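Local coordinates for ABC-type branched-chain amino acid transport systems periplasmic component-like protein (Thermomonospora curvata, PDB 4N03), which probably serves as the substrate-binding component of an ABC transporter, holding a fatty acid such as palmitate in the cleft between its two domains, at residues D21-D31 / G68-E76; M124-T132 / N313-A324. All blocks are in the same frame, centred on the assembly; numbering follows the deposited sequence. Where two conformers were deposited one is given.

Interaction 1: D21-D31 / G68-E76; sequences DGVKQGPGVTD and GGVCGRTIE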
loop_
_atom_site.group_PDB
_atom_site.type_symbol
_atom_site.label_atom_id
_atom_site.label_comp_id
_atom_site.label_asym_id
_atom_site.label_seq_id
_atom_site.Cartn_x
_atom_site.Cartn_y
_atom_site.Cartn_z
ATOM N N ASP A 21 -36.715 2.621 0.416
ATOM C CA ASP A 21 -36.576 1.213 0.190
ATOM C C ASP A 21 -36.405 0.424 1.502
ATOM O O ASP A 21 -36.120 -0.761 1.450
ATOM C CB ASP A 21 -35.414 0.937 -0.786
ATOM C CG ASP A 21 -34.096 1.453 -0.287
ATOM O OD1 ASP A 21 -34.010 2.133 0.780
ATOM O OD2 ASP A 21 -33.112 1.164 -1.003
ATOM N N GLY A 22 -36.565 1.090 2.648
ATOM C CA GLY A 22 -36.369 0.445 3.963
ATOM C C GLY A 22 -34.915 0.258 4.416
ATOM O O GLY A 22 -34.662 -0.378 5.455
ATOM N N VAL A 23 -33.979 0.834 3.695
ATOM C CA VAL A 23 -32.576 0.702 4.024
ATOM C C VAL A 23 -32.174 1.816 4.975
ATOM O O VAL A 23 -32.377 2.988 4.726
ATOM C CB VAL A 23 -31.713 0.702 2.741
ATOM C CG1 VAL A 23 -30.238 0.745 3.095
ATOM C CG2 VAL A 23 -32.084 -0.465 1.844
ATOM N N LYS A 24 -31.570 1.420 6.103
ATOM C CA LYS A 24 -31.050 2.390 7.049
ATOM C C LYS A 24 -29.867 3.148 6.445
ATOM O O LYS A 24 -29.033 2.573 5.772
ATOM C CB LYS A 24 -30.621 1.706 8.351
ATOM C CG LYS A 24 -31.744 1.073 9.156
ATOM C CD LYS A 24 -31.186 0.220 10.293
ATOM C CE LYS A 24 -32.254 -0.533 11.058
ATOM N NZ LYS A 24 -31.621 -1.703 11.721
ATOM N N GLN A 25 -29.856 4.461 6.657
ATOM C CA GLN A 25 -28.888 5.339 6.019
ATOM C C GLN A 25 -28.009 6.038 7.065
ATOM O O GLN A 25 -28.476 6.892 7.774
ATOM C CB GLN A 25 -29.624 6.367 5.153
ATOM C CG GLN A 25 -30.508 5.728 4.068
ATOM C CD GLN A 25 -31.319 6.690 3.203
ATOM O OE1 GLN A 25 -31.735 6.277 2.129
ATOM N NE2 GLN A 25 -31.584 7.875 3.633
ATOM N N GLY A 26 -26.720 5.728 7.052
ATOM C CA GLY A 26 -25.779 6.406 7.930
ATOM C C GLY A 26 -25.282 7.687 7.333
ATOM O O GLY A 26 -25.793 8.176 6.303
ATOM N N PRO A 27 -24.266 8.275 7.959
ATOM C CA PRO A 27 -23.646 9.489 7.386
ATOM C C PRO A 27 -23.197 9.280 5.947
ATOM O O PRO A 27 -22.675 8.241 5.598
ATOM C CB PRO A 27 -22.470 9.762 8.341
ATOM C CG PRO A 27 -22.765 9.001 9.556
ATOM C CD PRO A 27 -23.583 7.817 9.178
ATOM N N GLY A 28 -23.413 10.294 5.116
ATOM C CA GLY A 28 -23.039 10.193 3.742
ATOM C C GLY A 28 -23.991 9.386 2.854
ATOM O O GLY A 28 -23.763 9.289 1.664
ATOM N N VAL A 29 -25.082 8.873 3.406
ATOM C CA VAL A 29 -26.000 8.054 2.654
ATOM C C VAL A 29 -27.326 8.762 2.573
ATOM O O VAL A 29 -27.878 9.166 3.581
ATOM C CB VAL A 29 -26.221 6.685 3.291
ATOM C CG1 VAL A 29 -27.106 5.824 2.404
ATOM C CG2 VAL A 29 -24.894 5.983 3.472
ATOM N N THR A 30 -27.816 8.948 1.354
ATOM C CA THR A 30 -29.159 9.483 1.126
ATOM C C THR A 30 -29.956 8.477 0.372
ATOM O O THR A 30 -29.513 7.385 0.070
ATOM C CB THR A 30 -29.087 10.802 0.340
ATOM O OG1 THR A 30 -28.549 10.530 -0.938
ATOM C CG2 THR A 30 -28.256 11.817 1.083
ATOM N N ASP A 31 -31.179 8.876 -0.013
ATOM C CA ASP A 31 -32.052 7.981 -0.779
ATOM C C ASP A 31 -31.525 7.634 -2.188
ATOM O O ASP A 31 -31.926 6.617 -2.746
ATOM C CB ASP A 31 -33.516 8.500 -0.808
ATOM C CG ASP A 31 -33.649 9.930 -1.329
ATOM O OD1 ASP A 31 -32.689 10.477 -1.890
ATOM O OD2 ASP A 31 -34.766 10.496 -1.217
ATOM N N GLY A 68 -26.044 0.411 -12.108
ATOM C CA GLY A 68 -27.165 0.762 -11.224
ATOM C C GLY A 68 -26.785 1.121 -9.794
ATOM O O GLY A 68 -27.682 1.323 -8.981
ATOM N N GLY A 69 -25.499 1.312 -9.526
ATOM C CA GLY A 69 -25.055 1.642 -8.182
ATOM C C GLY A 69 -25.220 0.480 -7.230
ATOM O O GLY A 69 -25.158 -0.661 -7.608
ATOM N N VAL A 70 -25.346 0.795 -5.950
ATOM C CA VAL A 70 -25.529 -0.173 -4.837
ATOM C C VAL A 70 -26.841 0.152 -4.150
ATOM O O VAL A 70 -27.056 1.303 -3.755
ATOM C CB VAL A 70 -24.412 -0.128 -3.771
ATOM C CG1 VAL A 70 -24.702 -1.116 -2.668
ATOM C CG2 VAL A 70 -23.083 -0.449 -4.440
ATOM N N CYS A 71 -27.744 -0.816 -4.053
ATOM C CA CYS A 71 -28.999 -0.545 -3.335
ATOM C C CYS A 71 -29.722 0.622 -4.069
ATOM O O CYS A 71 -30.382 1.429 -3.436
ATOM C CB CYS A 71 -28.681 -0.306 -1.788
ATOM S SG CYS A 71 -29.482 -1.549 -0.720
ATOM N N GLY A 72 -29.562 0.729 -5.405
ATOM C CA GLY A 72 -30.124 1.812 -6.192
ATOM C C GLY A 72 -29.547 3.198 -5.962
ATOM O O GLY A 72 -30.113 4.240 -6.406
ATOM N N ARG A 73 -28.395 3.246 -5.294
ATOM C CA ARG A 73 -27.749 4.472 -4.957
ATOM C C ARG A 73 -26.415 4.598 -5.705
ATOM O O ARG A 73 -25.651 3.642 -5.856
ATOM C CB ARG A 73 -27.498 4.518 -3.447
ATOM C CG ARG A 73 -28.798 4.638 -2.646
ATOM C CD ARG A 73 -28.549 4.394 -1.164
ATOM N NE ARG A 73 -29.729 4.559 -0.344
ATOM C CZ ARG A 73 -30.703 3.670 -0.229
ATOM N NH1 ARG A 73 -30.661 2.523 -0.834
ATOM N NH2 ARG A 73 -31.713 3.933 0.583
ATOM N N THR A 74 -26.166 5.807 -6.178
ATOM C CA THR A 74 -24.929 6.118 -6.893
ATOM C C THR A 74 -23.800 6.367 -5.900
ATOM O O THR A 74 -23.990 7.070 -4.951
ATOM C CB THR A 74 -25.095 7.363 -7.800
ATOM O OG1 THR A 74 -25.285 8.543 -7.010
ATOM C CG2 THR A 74 -26.257 7.246 -8.695
ATOM N N ILE A 75 -22.635 5.842 -6.217
ATOM C CA ILE A 75 -21.452 6.078 -5.383
ATOM C C ILE A 75 -20.778 7.366 -5.848
ATOM O O ILE A 75 -20.508 7.529 -7.048
ATOM C CB ILE A 75 -20.473 4.894 -5.479
ATOM C CG1 ILE A 75 -21.114 3.640 -4.886
ATOM C CG2 ILE A 75 -19.169 5.228 -4.758
ATOM C CD1 ILE A 75 -20.291 2.385 -5.030
ATOM N N GLU A 76 -20.540 8.293 -4.924
ATOM C CA GLU A 76 -19.835 9.556 -5.154
ATOM C C GLU A 76 -18.617 9.588 -4.239
ATOM O O GLU A 76 -18.780 9.629 -3.014
ATOM C CB GLU A 76 -20.733 10.744 -4.753
ATOM C CG GLU A 76 -20.097 12.139 -4.792
ATOM C CD GLU A 76 -20.971 13.222 -4.164
ATOM O OE1 GLU A 76 -22.205 13.186 -4.358
ATOM O OE2 GLU A 76 -20.431 14.122 -3.487
#

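Interaction 2: M124-T132 / N313-A324; sequences MFTIPSAWT and NGYGGASIVVSA. With PLM (palmitic acid), chain B.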
loop_
_atom_site.group_PDB
_atom_site.type_symbol
_atom_site.label_atom_id
_atom_site.label_comp_id
_atom_site.label_asym_id
_atom_site.label_seq_id
_atom_site.Cartn_x
_atom_site.Cartn_y
_atom_site.Cartn_z
HETATM N N MSE A 124 -15.488 4.585 11.529
HETATM C CA MSE A 124 -15.270 4.884 10.102
HETATM C C MSE A 124 -14.495 3.774 9.455
HETATM O O MSE A 124 -13.300 3.637 9.687
HETATM C CB MSE A 124 -14.467 6.190 10.014
HETATM C CG MSE A 124 -14.244 6.664 8.552
HETATM SE SE MSE A 124 -15.866 7.305 7.718
HETATM C CE MSE A 124 -15.650 9.171 8.365
ATOM N N PHE A 125 -15.147 3.002 8.575
ATOM C CA PHE A 125 -14.430 1.996 7.826
ATOM C C PHE A 125 -13.429 2.650 6.935
ATOM O O PHE A 125 -13.809 3.480 6.092
ATOM C CB PHE A 125 -15.430 1.131 7.015
ATOM C CG PHE A 125 -14.818 0.042 6.187
ATOM C CD1 PHE A 125 -13.672 -0.634 6.586
ATOM C CD2 PHE A 125 -15.405 -0.324 4.966
ATOM C CE1 PHE A 125 -13.126 -1.632 5.807
ATOM C CE2 PHE A 125 -14.857 -1.357 4.233
ATOM C CZ PHE A 125 -13.715 -1.990 4.616
ATOM N N THR A 126 -12.153 2.343 7.085
ATOM C CA THR A 126 -11.047 2.973 6.432
ATOM C C THR A 126 -10.169 1.918 5.813
ATOM O O THR A 126 -9.762 0.989 6.533
ATOM C CB THR A 126 -10.279 3.834 7.452
ATOM O OG1 THR A 126 -11.141 4.787 8.052
ATOM C CG2 THR A 126 -9.157 4.549 6.811
ATOM N N ILE A 127 -9.830 2.079 4.523
ATOM C CA ILE A 127 -8.921 1.201 3.855
ATOM C C ILE A 127 -7.685 1.975 3.478
ATOM O O ILE A 127 -7.668 2.726 2.464
ATOM C CB ILE A 127 -9.515 0.532 2.597
ATOM C CG1 ILE A 127 -10.858 -0.107 2.872
ATOM C CG2 ILE A 127 -8.519 -0.447 1.985
ATOM C CD1 ILE A 127 -11.613 -0.565 1.633
ATOM N N PRO A 128 -6.633 1.895 4.294
ATOM C CA PRO A 128 -5.414 2.646 3.952
ATOM C C PRO A 128 -4.642 2.088 2.761
ATOM O O PRO A 128 -4.711 0.916 2.450
ATOM C CB PRO A 128 -4.547 2.483 5.217
ATOM C CG PRO A 128 -5.461 2.011 6.281
ATOM C CD PRO A 128 -6.481 1.201 5.579
ATOM N N SER A 129 -3.925 2.978 2.088
ATOM C CA SER A 129 -2.718 2.578 1.285
ATOM C C SER A 129 -1.510 2.925 2.161
ATOM O O SER A 129 -0.901 3.989 2.135
ATOM C CB SER A 129 -2.680 3.254 -0.072
ATOM O OG SER A 129 -3.785 2.894 -0.850
ATOM N N ALA A 130 -1.269 2.014 3.099
ATOM C CA ALA A 130 -0.396 2.146 4.219
ATOM C C ALA A 130 -0.359 0.788 4.920
ATOM O O ALA A 130 -1.399 0.173 5.089
ATOM C CB ALA A 130 -0.899 3.183 5.163
ATOM N N TRP A 131 0.808 0.322 5.254
ATOM C CA TRP A 131 0.962 -1.041 5.712
ATOM C C TRP A 131 1.748 -1.196 7.020
ATOM O O TRP A 131 2.298 -2.229 7.302
ATOM C CB TRP A 131 1.485 -1.920 4.561
ATOM C CG TRP A 131 0.507 -1.971 3.439
ATOM C CD1 TRP A 131 -0.582 -2.738 3.435
ATOM C CD2 TRP A 131 0.411 -1.125 2.262
ATOM N NE1 TRP A 131 -1.358 -2.504 2.327
ATOM C CE2 TRP A 131 -0.774 -1.472 1.606
ATOM C CE3 TRP A 131 1.185 -0.096 1.734
ATOM C CZ2 TRP A 131 -1.180 -0.860 0.415
ATOM C CZ3 TRP A 131 0.790 0.491 0.563
ATOM C CH2 TRP A 131 -0.373 0.110 -0.087
ATOM N N THR A 132 1.769 -0.136 7.815
ATOM C CA THR A 132 2.337 -0.242 9.122
ATOM C C THR A 132 1.497 -1.134 10.035
ATOM O O THR A 132 0.275 -1.121 10.038
ATOM C CB THR A 132 2.491 1.154 9.738
ATOM O OG1 THR A 132 3.156 1.033 11.000
ATOM C CG2 THR A 132 1.186 1.874 9.978
ATOM N N ASN A 313 -3.843 -1.478 -6.637
ATOM C CA ASN A 313 -4.193 -1.190 -5.271
ATOM C C ASN A 313 -5.498 -0.441 -5.136
ATOM O O ASN A 313 -6.348 -0.773 -4.314
ATOM C CB ASN A 313 -3.053 -0.405 -4.602
ATOM C CG ASN A 313 -3.328 -0.103 -3.143
ATOM O OD1 ASN A 313 -3.565 -1.011 -2.304
ATOM N ND2 ASN A 313 -3.277 1.119 -2.827
ATOM N N GLY A 314 -5.686 0.582 -5.991
ATOM C CA GLY A 314 -6.929 1.328 -5.892
ATOM C C GLY A 314 -8.124 0.529 -6.354
ATOM O O GLY A 314 -9.186 0.609 -5.744
ATOM N N TYR A 315 -8.015 -0.192 -7.463
ATOM C CA TYR A 315 -9.140 -0.972 -7.935
ATOM C C TYR A 315 -9.532 -1.995 -6.871
ATOM O O TYR A 315 -10.693 -2.196 -6.606
ATOM C CB TYR A 315 -8.753 -1.652 -9.247
ATOM C CG TYR A 315 -9.910 -2.012 -10.154
ATOM C CD1 TYR A 315 -10.625 -1.029 -10.786
ATOM C CD2 TYR A 315 -10.240 -3.295 -10.359
ATOM C CE1 TYR A 315 -11.651 -1.340 -11.720
ATOM C CE2 TYR A 315 -11.259 -3.633 -11.246
ATOM C CZ TYR A 315 -11.983 -2.646 -11.876
ATOM O OH TYR A 315 -12.961 -3.005 -12.826
ATOM N N GLY A 316 -8.537 -2.624 -6.259
ATOM C CA GLY A 316 -8.800 -3.565 -5.188
ATOM C C GLY A 316 -9.481 -2.961 -3.989
ATOM O O GLY A 316 -10.354 -3.612 -3.395
ATOM N N GLY A 317 -9.090 -1.762 -3.588
ATOM C CA GLY A 317 -9.742 -1.140 -2.440
ATOM C C GLY A 317 -11.191 -0.824 -2.710
ATOM O O GLY A 317 -12.084 -1.011 -1.885
ATOM N N ALA A 318 -11.478 -0.332 -3.936
ATOM C CA ALA A 318 -12.842 -0.079 -4.352
ATOM C C ALA A 318 -13.646 -1.390 -4.344
ATOM O O ALA A 318 -14.799 -1.416 -3.919
ATOM C CB ALA A 318 -12.867 0.594 -5.706
ATOM N N SER A 319 -13.051 -2.453 -4.819
ATOM C CA SER A 319 -13.709 -3.751 -4.835
ATOM C C SER A 319 -14.101 -4.157 -3.398
ATOM O O SER A 319 -15.198 -4.654 -3.140
ATOM C CB SER A 319 -12.778 -4.793 -5.413
ATOM O OG SER A 319 -13.382 -6.063 -5.402
ATOM N N ILE A 320 -13.206 -3.953 -2.426
ATOM C CA ILE A 320 -13.463 -4.288 -1.019
ATOM C C ILE A 320 -14.647 -3.496 -0.493
ATOM O O ILE A 320 -15.571 -4.061 0.125
ATOM C CB ILE A 320 -12.208 -4.049 -0.144
ATOM C CG1 ILE A 320 -11.118 -5.057 -0.491
ATOM C CG2 ILE A 320 -12.592 -4.156 1.340
ATOM C CD1 ILE A 320 -9.761 -4.688 0.067
ATOM N N VAL A 321 -14.651 -2.173 -0.654
ATOM C CA VAL A 321 -15.719 -1.386 -0.101
ATOM C C VAL A 321 -17.065 -1.701 -0.770
ATOM O O VAL A 321 -18.110 -1.745 -0.128
ATOM C CB VAL A 321 -15.407 0.131 -0.085
ATOM C CG1 VAL A 321 -15.542 0.780 -1.464
ATOM C CG2 VAL A 321 -16.317 0.814 0.918
ATOM N N VAL A 322 -17.060 -1.922 -2.083
ATOM C CA VAL A 322 -18.299 -2.230 -2.814
ATOM C C VAL A 322 -18.858 -3.588 -2.355
ATOM O O VAL A 322 -20.063 -3.718 -2.185
ATOM C CB VAL A 322 -18.127 -2.111 -4.349
ATOM C CG1 VAL A 322 -19.327 -2.664 -5.044
ATOM C CG2 VAL A 322 -17.863 -0.670 -4.721
ATOM N N SER A 323 -18.004 -4.591 -2.191
ATOM C CA SER A 323 -18.471 -5.883 -1.699
ATOM C C SER A 323 -19.197 -5.694 -0.351
ATOM O O SER A 323 -20.263 -6.253 -0.110
ATOM C CB SER A 323 -17.299 -6.862 -1.524
ATOM O OG SER A 323 -16.838 -7.321 -2.789
ATOM N N ALA A 324 -18.604 -4.897 0.543
ATOM C CA ALA A 324 -19.190 -4.644 1.852
ATOM C C ALA A 324 -20.476 -3.855 1.725
ATOM O O ALA A 324 -21.465 -4.167 2.374
ATOM C CB ALA A 324 -18.206 -3.922 2.775
HETATM C C1 PLM B . 3.378 4.886 4.017
HETATM O O1 PLM B . 2.962 3.805 4.511
HETATM O O2 PLM B . 3.313 5.998 4.585
HETATM C C2 PLM B . 3.831 4.882 2.575
HETATM C C3 PLM B . 2.527 4.967 1.670
HETATM C C4 PLM B . 2.809 4.752 0.200
HETATM C C5 PLM B . 1.594 4.896 -0.649
HETATM C C6 PLM B . 1.714 4.603 -2.160
HETATM C C7 PLM B . 1.379 3.144 -2.444
HETATM C C8 PLM B . 1.639 2.674 -3.848
HETATM C C9 PLM B . 1.026 1.334 -4.211
HETATM C CA PLM B . 1.925 0.104 -3.943
HETATM C CB PLM B . 1.031 -1.192 -4.079
HETATM C CC PLM B . 1.154 -2.100 -2.820
HETATM C CD PLM B . -0.011 -3.045 -2.612
HETATM C CE PLM B . 0.034 -3.934 -1.377
HETATM C CF PLM B . -1.385 -4.334 -0.944
HETATM C CG PLM B . -1.947 -5.551 -1.657
HETATM O O HOH W 1 -4.830 -0.935 0.307
#

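Interaction 1: D21-D31 / G68-E76
R73 meets D21 end-on, NH1 and NH2 each taking one carboxylate oxygen, with the carboxylate and guanidinium planes 36° apart. D21 OD2 receives R73 NH1 on its syn lone pair, a 2.8 Å salt bridge. R73 NH2 reaches D21 OD1 at 2.9 Å, while the backbone N of V23 approaches the same oxygen from the opposite face of the carboxylate, closing an Asx turn that fixes the acid's rotation. The amide of Q25 stands almost upright to the guanidinium (planes 86° apart), yet its OE1 lies in the guanidinium plane and accepts from R73 NH2 at 2.8 Å. NE gives its hydrogen to the backbone O of T30. Only arginine offers so many in-plane donors on one flat group, here borne on a side chain extended from CG to NE.

R73 closes a type I' turn, V70 to R73, that leads into edge strand 74-81 of the N-terminal Rossmann-like domain of this periplasmic-binding-protein fold. Both central residues, C71 and G72, have positive phi, which glycine adopts easily. V23 CG1 lies over one guanidinium face and D31 O over the opposite one. V23 CG2 packs on C71 SG, 3.8 Å away, whose disulfide to C329 ties the turn to the end of helix 309-330.

Interaction 2: M124-T132 / N313-A324
S129 OG accepts the N-H of N313 ND2 at 2.7 Å, the oxygen lying close to the amide plane although the bond is bent to 141°. With CG anti to the backbone N (chi1 -178°), the N313 amide extends from the helix toward the strand, and its two ends do different work. A water lies 2.9 Å from N313 OD1 and 2.8 Å from the backbone O of P128, linking helix and strand. N313 OD1 also meets the edge of the W131 ring in plane, 3.6 Å from CZ2. An asparagine suits this place because one short side chain offers both an N-H donor and a carbonyl oxygen.

Strand 126-129, an edge strand of the four-stranded parallel sheet, runs nearly antiparallel (170°) to helix segment 313-324, within helix 309-330, their axes 9.8 Å apart. The strand passes close to the bare backbone of G317, the CA atoms of I127 and G317 being 6.8 Å apart, and I127 CD1 rests 3.6 Å from G317 O and 3.7 Å from I320 CG2. Farther along, I320 CG2 sits at the edge of the F125 ring, near CZ, while V321 and A324 adjoin CE2; the branched and small residues fit round the flat ring.

At the other end the W131 indole lies between the backbone carbon of S129 over one face and CE of the palmitate tail over the opposite face, and its NE1 hydrogen-bonds to T144 OG1. Were W131 an alanine, that part of the acyl chain would probably lose its flat wall, and the T144 hydroxyl its indole donor. Y84, S109 and Y148 hydrogen-bond the fatty acid. Strand and helix are thus joined by one short polar bond and a water beside the ligand and by apolar packing farther in, with the W131 ring as the surface shared with the acyl chain.

In the fold
Both interactions reach the four-stranded parallel sheet of the N-terminal domain, whose outermost strands, 74-81 and 126-129, belong to interactions 1 and 2 respectively. Their centres are about 19 Å apart, and both segments of interaction 1 precede those of interaction 2 along the chain. Helix 309-330 connects them: its middle covers strand 126-129, while the disulfide at its far end joins it to interaction 1. They also touch directly, with I75 CD1 packed 3.9 Å from V322 CG2. The centre of interaction 1 lies about 28 Å, and that of interaction 2 about 10 Å, from the centre of the chain, so one ties down the remote end of the domain and the other borders the palmitate site.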